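Local coordinates for putative uncharacterized protein ECU08_1170 (Encephalitozoon cuniculi, PDB 3Q87) that binds zinc and probably activates the Mtq2 methyltransferase, its partner in the complex that methylates the translation termination factor eRF1, at residues V37-F45 against P80-F91. Numbering follows the deposited sequence.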
loop_
_atom_site.group_PDB
_atom_site.type_symbol
_atom_site.label_atom_id
_atom_site.label_comp_id
_atom_site.label_asym_id
_atom_site.label_seq_id
_atom_site.Cartn_x
_atom_site.Cartn_y
_atom_site.Cartn_z
ATOM N N VAL A 37 12.469 -8.518 -4.932
ATOM C CA VAL A 37 12.763 -7.127 -4.633
ATOM C C VAL A 37 12.369 -6.671 -3.219
ATOM O O VAL A 37 11.194 -6.729 -2.816
ATOM C CB VAL A 37 12.108 -6.227 -5.684
ATOM C CG1 VAL A 37 12.731 -4.842 -5.665
ATOM C CG2 VAL A 37 12.272 -6.865 -7.058
ATOM N N LYS A 38 13.367 -6.199 -2.481
ATOM C CA LYS A 38 13.173 -5.754 -1.111
ATOM C C LYS A 38 13.658 -4.332 -0.977
ATOM O O LYS A 38 14.780 -4.089 -0.556
ATOM C CB LYS A 38 13.948 -6.644 -0.132
ATOM C CG LYS A 38 13.294 -7.987 0.158
ATOM C CD LYS A 38 14.087 -8.789 1.189
ATOM C CE LYS A 38 15.113 -9.680 0.530
ATOM N NZ LYS A 38 14.457 -10.836 -0.153
ATOM N N ILE A 39 12.809 -3.386 -1.343
ATOM C CA ILE A 39 13.130 -1.987 -1.186
ATOM C C ILE A 39 12.404 -1.441 0.044
ATOM O O ILE A 39 11.210 -1.696 0.226
ATOM C CB ILE A 39 12.698 -1.225 -2.427
ATOM C CG1 ILE A 39 13.327 -1.875 -3.662
ATOM C CG2 ILE A 39 13.090 0.232 -2.335
ATOM C CD1 ILE A 39 12.956 -1.203 -4.930
ATOM N N PHE A 40 13.128 -0.725 0.903
ATOM C CA PHE A 40 12.502 -0.040 2.042
ATOM C C PHE A 40 12.904 1.430 2.183
ATOM O O PHE A 40 13.842 1.898 1.540
ATOM C CB PHE A 40 12.721 -0.813 3.351
ATOM C CG PHE A 40 14.145 -0.790 3.861
ATOM C CD1 PHE A 40 15.144 -1.531 3.231
ATOM C CD2 PHE A 40 14.473 -0.066 5.002
ATOM C CE1 PHE A 40 16.455 -1.528 3.711
ATOM C CE2 PHE A 40 15.787 -0.060 5.495
ATOM C CZ PHE A 40 16.773 -0.792 4.846
ATOM N N ASN A 41 12.163 2.159 3.012
ATOM C CA ASN A 41 12.384 3.586 3.225
ATOM C C ASN A 41 13.440 3.803 4.300
ATOM O O ASN A 41 13.131 4.042 5.479
ATOM C CB ASN A 41 11.067 4.253 3.603
ATOM C CG ASN A 41 9.965 3.901 2.633
ATOM O OD1 ASN A 41 9.901 4.446 1.532
ATOM N ND2 ASN A 41 9.111 2.958 3.019
ATOM N N LYS A 42 14.692 3.691 3.873
ATOM C CA LYS A 42 15.831 3.702 4.781
ATOM C C LYS A 42 15.801 4.853 5.785
ATOM O O LYS A 42 15.996 4.633 6.976
ATOM C CB LYS A 42 17.136 3.678 3.986
ATOM C CG LYS A 42 17.422 2.318 3.392
ATOM C CD LYS A 42 18.661 2.316 2.517
ATOM C CE LYS A 42 19.082 0.886 2.219
ATOM N NZ LYS A 42 20.427 0.802 1.595
ATOM N N HIS A 43 15.529 6.065 5.314
ATOM C CA HIS A 43 15.502 7.224 6.195
ATOM C C HIS A 43 14.544 7.063 7.386
ATOM O O HIS A 43 14.781 7.629 8.465
ATOM C CB HIS A 43 15.162 8.488 5.411
ATOM C CG HIS A 43 13.725 8.579 5.009
ATOM N ND1 HIS A 43 12.835 9.432 5.627
ATOM C CD2 HIS A 43 13.022 7.929 4.051
ATOM C CE1 HIS A 43 11.645 9.304 5.068
ATOM N NE2 HIS A 43 11.730 8.396 4.109
ATOM N N MET A 44 13.468 6.302 7.194
ATOM C CA MET A 44 12.502 6.098 8.266
ATOM C C MET A 44 13.145 5.310 9.402
ATOM O O MET A 44 12.761 5.441 10.569
ATOM C CB MET A 44 11.250 5.374 7.759
ATOM C CG MET A 44 10.375 6.195 6.805
ATOM S SD MET A 44 9.777 7.761 7.489
ATOM C CE MET A 44 8.124 7.310 8.009
ATOM N N PHE A 45 14.130 4.493 9.049
ATOM C CA PHE A 45 14.776 3.616 10.007
ATOM C C PHE A 45 16.142 4.132 10.480
ATOM O O PHE A 45 16.758 3.535 11.366
ATOM C CB PHE A 45 14.860 2.190 9.441
ATOM C CG PHE A 45 13.511 1.582 9.158
ATOM C CD1 PHE A 45 12.955 1.653 7.895
ATOM C CD2 PHE A 45 12.783 0.977 10.168
ATOM C CE1 PHE A 45 11.703 1.109 7.640
ATOM C CE2 PHE A 45 11.528 0.432 9.920
ATOM C CZ PHE A 45 10.992 0.501 8.647
ATOM N N PRO A 80 24.359 3.071 5.811
ATOM C CA PRO A 80 23.025 2.585 5.428
ATOM C C PRO A 80 23.094 1.669 4.210
ATOM O O PRO A 80 22.168 0.890 3.973
ATOM C CB PRO A 80 22.264 3.872 5.081
ATOM C CG PRO A 80 23.029 4.975 5.749
ATOM C CD PRO A 80 24.462 4.536 5.709
ATOM N N GLY A 81 24.187 1.769 3.457
ATOM C CA GLY A 81 24.413 0.924 2.300
ATOM C C GLY A 81 24.564 -0.536 2.678
ATOM O O GLY A 81 24.302 -1.417 1.865
ATOM N N ASP A 82 24.994 -0.792 3.911
ATOM C CA ASP A 82 25.148 -2.158 4.404
ATOM C C ASP A 82 23.926 -2.565 5.212
ATOM O O ASP A 82 23.916 -2.493 6.444
ATOM C CB ASP A 82 26.420 -2.311 5.243
ATOM C CG ASP A 82 27.656 -2.551 4.390
ATOM O OD1 ASP A 82 27.512 -2.725 3.158
ATOM O OD2 ASP A 82 28.772 -2.567 4.955
ATOM N N ASP A 83 22.893 -2.998 4.503
ATOM C CA ASP A 83 21.615 -3.266 5.131
ATOM C C ASP A 83 21.211 -4.713 4.957
ATOM O O ASP A 83 20.026 -5.030 4.963
ATOM C CB ASP A 83 20.542 -2.351 4.546
ATOM C CG ASP A 83 20.620 -2.260 3.037
ATOM O OD1 ASP A 83 21.644 -1.771 2.516
ATOM O OD2 ASP A 83 19.651 -2.665 2.368
ATOM N N GLU A 84 22.194 -5.591 4.797
ATOM C CA GLU A 84 21.911 -7.014 4.671
ATOM C C GLU A 84 21.205 -7.520 5.927
ATOM O O GLU A 84 20.248 -8.294 5.847
ATOM C CB GLU A 84 23.197 -7.811 4.417
ATOM C CG GLU A 84 24.118 -7.207 3.351
ATOM C CD GLU A 84 24.847 -5.951 3.827
ATOM O OE1 GLU A 84 25.344 -5.939 4.979
ATOM O OE2 GLU A 84 24.929 -4.978 3.045
ATOM N N LYS A 85 21.671 -7.069 7.087
ATOM C CA LYS A 85 21.093 -7.500 8.351
ATOM C C LYS A 85 19.770 -6.795 8.630
ATOM O O LYS A 85 18.854 -7.386 9.196
ATOM C CB LYS A 85 22.088 -7.280 9.495
ATOM C CG LYS A 85 23.151 -8.356 9.556
ATOM C CD LYS A 85 24.461 -7.868 10.161
ATOM C CE LYS A 85 25.555 -8.917 9.968
ATOM N NZ LYS A 85 26.919 -8.408 10.282
ATOM N N ILE A 86 19.677 -5.532 8.232
ATOM C CA ILE A 86 18.446 -4.769 8.393
ATOM C C ILE A 86 17.320 -5.370 7.539
ATOM O O ILE A 86 16.246 -5.697 8.054
ATOM C CB ILE A 86 18.672 -3.286 8.035
ATOM C CG1 ILE A 86 19.828 -2.718 8.863
ATOM C CG2 ILE A 86 17.411 -2.463 8.259
ATOM C CD1 ILE A 86 19.703 -2.966 10.353
ATOM N N LYS A 87 17.579 -5.523 6.241
ATOM C CA LYS A 87 16.634 -6.150 5.314
ATOM C C LYS A 87 16.134 -7.478 5.856
ATOM O O LYS A 87 14.962 -7.818 5.731
ATOM C CB LYS A 87 17.313 -6.435 3.978
ATOM C CG LYS A 87 17.391 -5.286 2.991
ATOM C CD LYS A 87 18.146 -5.769 1.747
ATOM C CE LYS A 87 18.492 -4.651 0.781
ATOM N NZ LYS A 87 17.367 -4.304 -0.127
ATOM N N GLU A 88 17.047 -8.249 6.427
ATOM C CA GLU A 88 16.715 -9.564 6.939
ATOM C C GLU A 88 15.734 -9.445 8.106
ATOM O O GLU A 88 14.823 -10.257 8.256
ATOM C CB GLU A 88 18.002 -10.264 7.379
ATOM C CG GLU A 88 17.860 -11.731 7.732
ATOM C CD GLU A 88 19.209 -12.391 7.977
ATOM O OE1 GLU A 88 20.155 -12.115 7.203
ATOM O OE2 GLU A 88 19.319 -13.180 8.941
ATOM N N PHE A 89 15.925 -8.428 8.938
ATOM C CA PHE A 89 15.021 -8.194 10.055
ATOM C C PHE A 89 13.684 -7.631 9.550
ATOM O O PHE A 89 12.619 -8.061 9.981
ATOM C CB PHE A 89 15.676 -7.233 11.057
ATOM C CG PHE A 89 14.879 -7.007 12.322
ATOM C CD1 PHE A 89 14.899 -7.937 13.350
ATOM C CD2 PHE A 89 14.145 -5.836 12.497
ATOM C CE1 PHE A 89 14.186 -7.722 14.523
ATOM C CE2 PHE A 89 13.429 -5.609 13.668
ATOM C CZ PHE A 89 13.448 -6.558 14.682
ATOM N N LEU A 90 13.748 -6.695 8.615
ATOM C CA LEU A 90 12.549 -5.957 8.212
ATOM C C LEU A 90 11.675 -6.737 7.223
ATOM O O LEU A 90 10.470 -6.501 7.120
ATOM C CB LEU A 90 12.929 -4.586 7.652
ATOM C CG LEU A 90 13.530 -3.575 8.642
ATOM C CD1 LEU A 90 13.965 -2.293 7.941
ATOM C CD2 LEU A 90 12.560 -3.244 9.781
ATOM N N PHE A 91 12.287 -7.676 6.509
ATOM C CA PHE A 91 11.579 -8.450 5.503
ATOM C C PHE A 91 11.477 -9.902 5.905
ATOM O O PHE A 91 10.701 -10.655 5.329
ATOM C CB PHE A 91 12.283 -8.345 4.144
ATOM C CG PHE A 91 12.073 -7.027 3.454
ATOM C CD1 PHE A 91 11.008 -6.846 2.579
ATOM C CD2 PHE A 91 12.936 -5.962 3.685
ATOM C CE1 PHE A 91 10.807 -5.627 1.950
ATOM C CE2 PHE A 91 12.738 -4.740 3.063
ATOM C CZ PHE A 91 11.674 -4.574 2.191
#
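Phe40 turns its ring into the side of helix 84-91, where it meets the face formed by Ile86, Lys87, Leu90 and Phe91. Ile86 CG2 lies 3.9 Å from Phe40 CZ, and Leu90 CD1 approaches Phe40 CD2 to 3.7 Å; branched side chains suit these places by offering methyls to rings. Leu90 is shared between two aromatics, because the same CD1 methyl sits over the centre of the Phe45 ring, a CH-pi contact, while CD2 reaches Phe45 CE2.

A second CH-pi contact joins Lys38 to Phe91. Lys38 CB is 3.7 Å from the centroid of the Phe91 ring, almost on the normal, and CG and CD continue over the same face. Lysine suits this place because its methylenes can lie on the ring while the bends at chi3 and chi4 lead the ammonium away.

Two lysines supply the polar ties. Lys87 NZ donates to Lys38 O (2.6 Å), nearly in line with the C=O bond. Lys42, extended beyond CG, brings NZ to Pro80 O (2.9 Å), from above the carbonyl plane, and into a salt bridge with Asp83 OD1 (3.0 Å), the hydrogen bond between them being weak. Lysine's length lets both reach backbone carbonyls, and the charge of Lys42 suits Asp83. Asp83 stands at the N-cap position, but its side chain makes no capping bond.

In the loop 37-41, Ile39 N is hydrogen-bonded to Thr46 OG1 of the methyltransferase chain. The contact packs this loop and the start of helix 42-59 against helix 84-91 within the helical part of this Trm112-like protein, away from its four-cysteine zinc site.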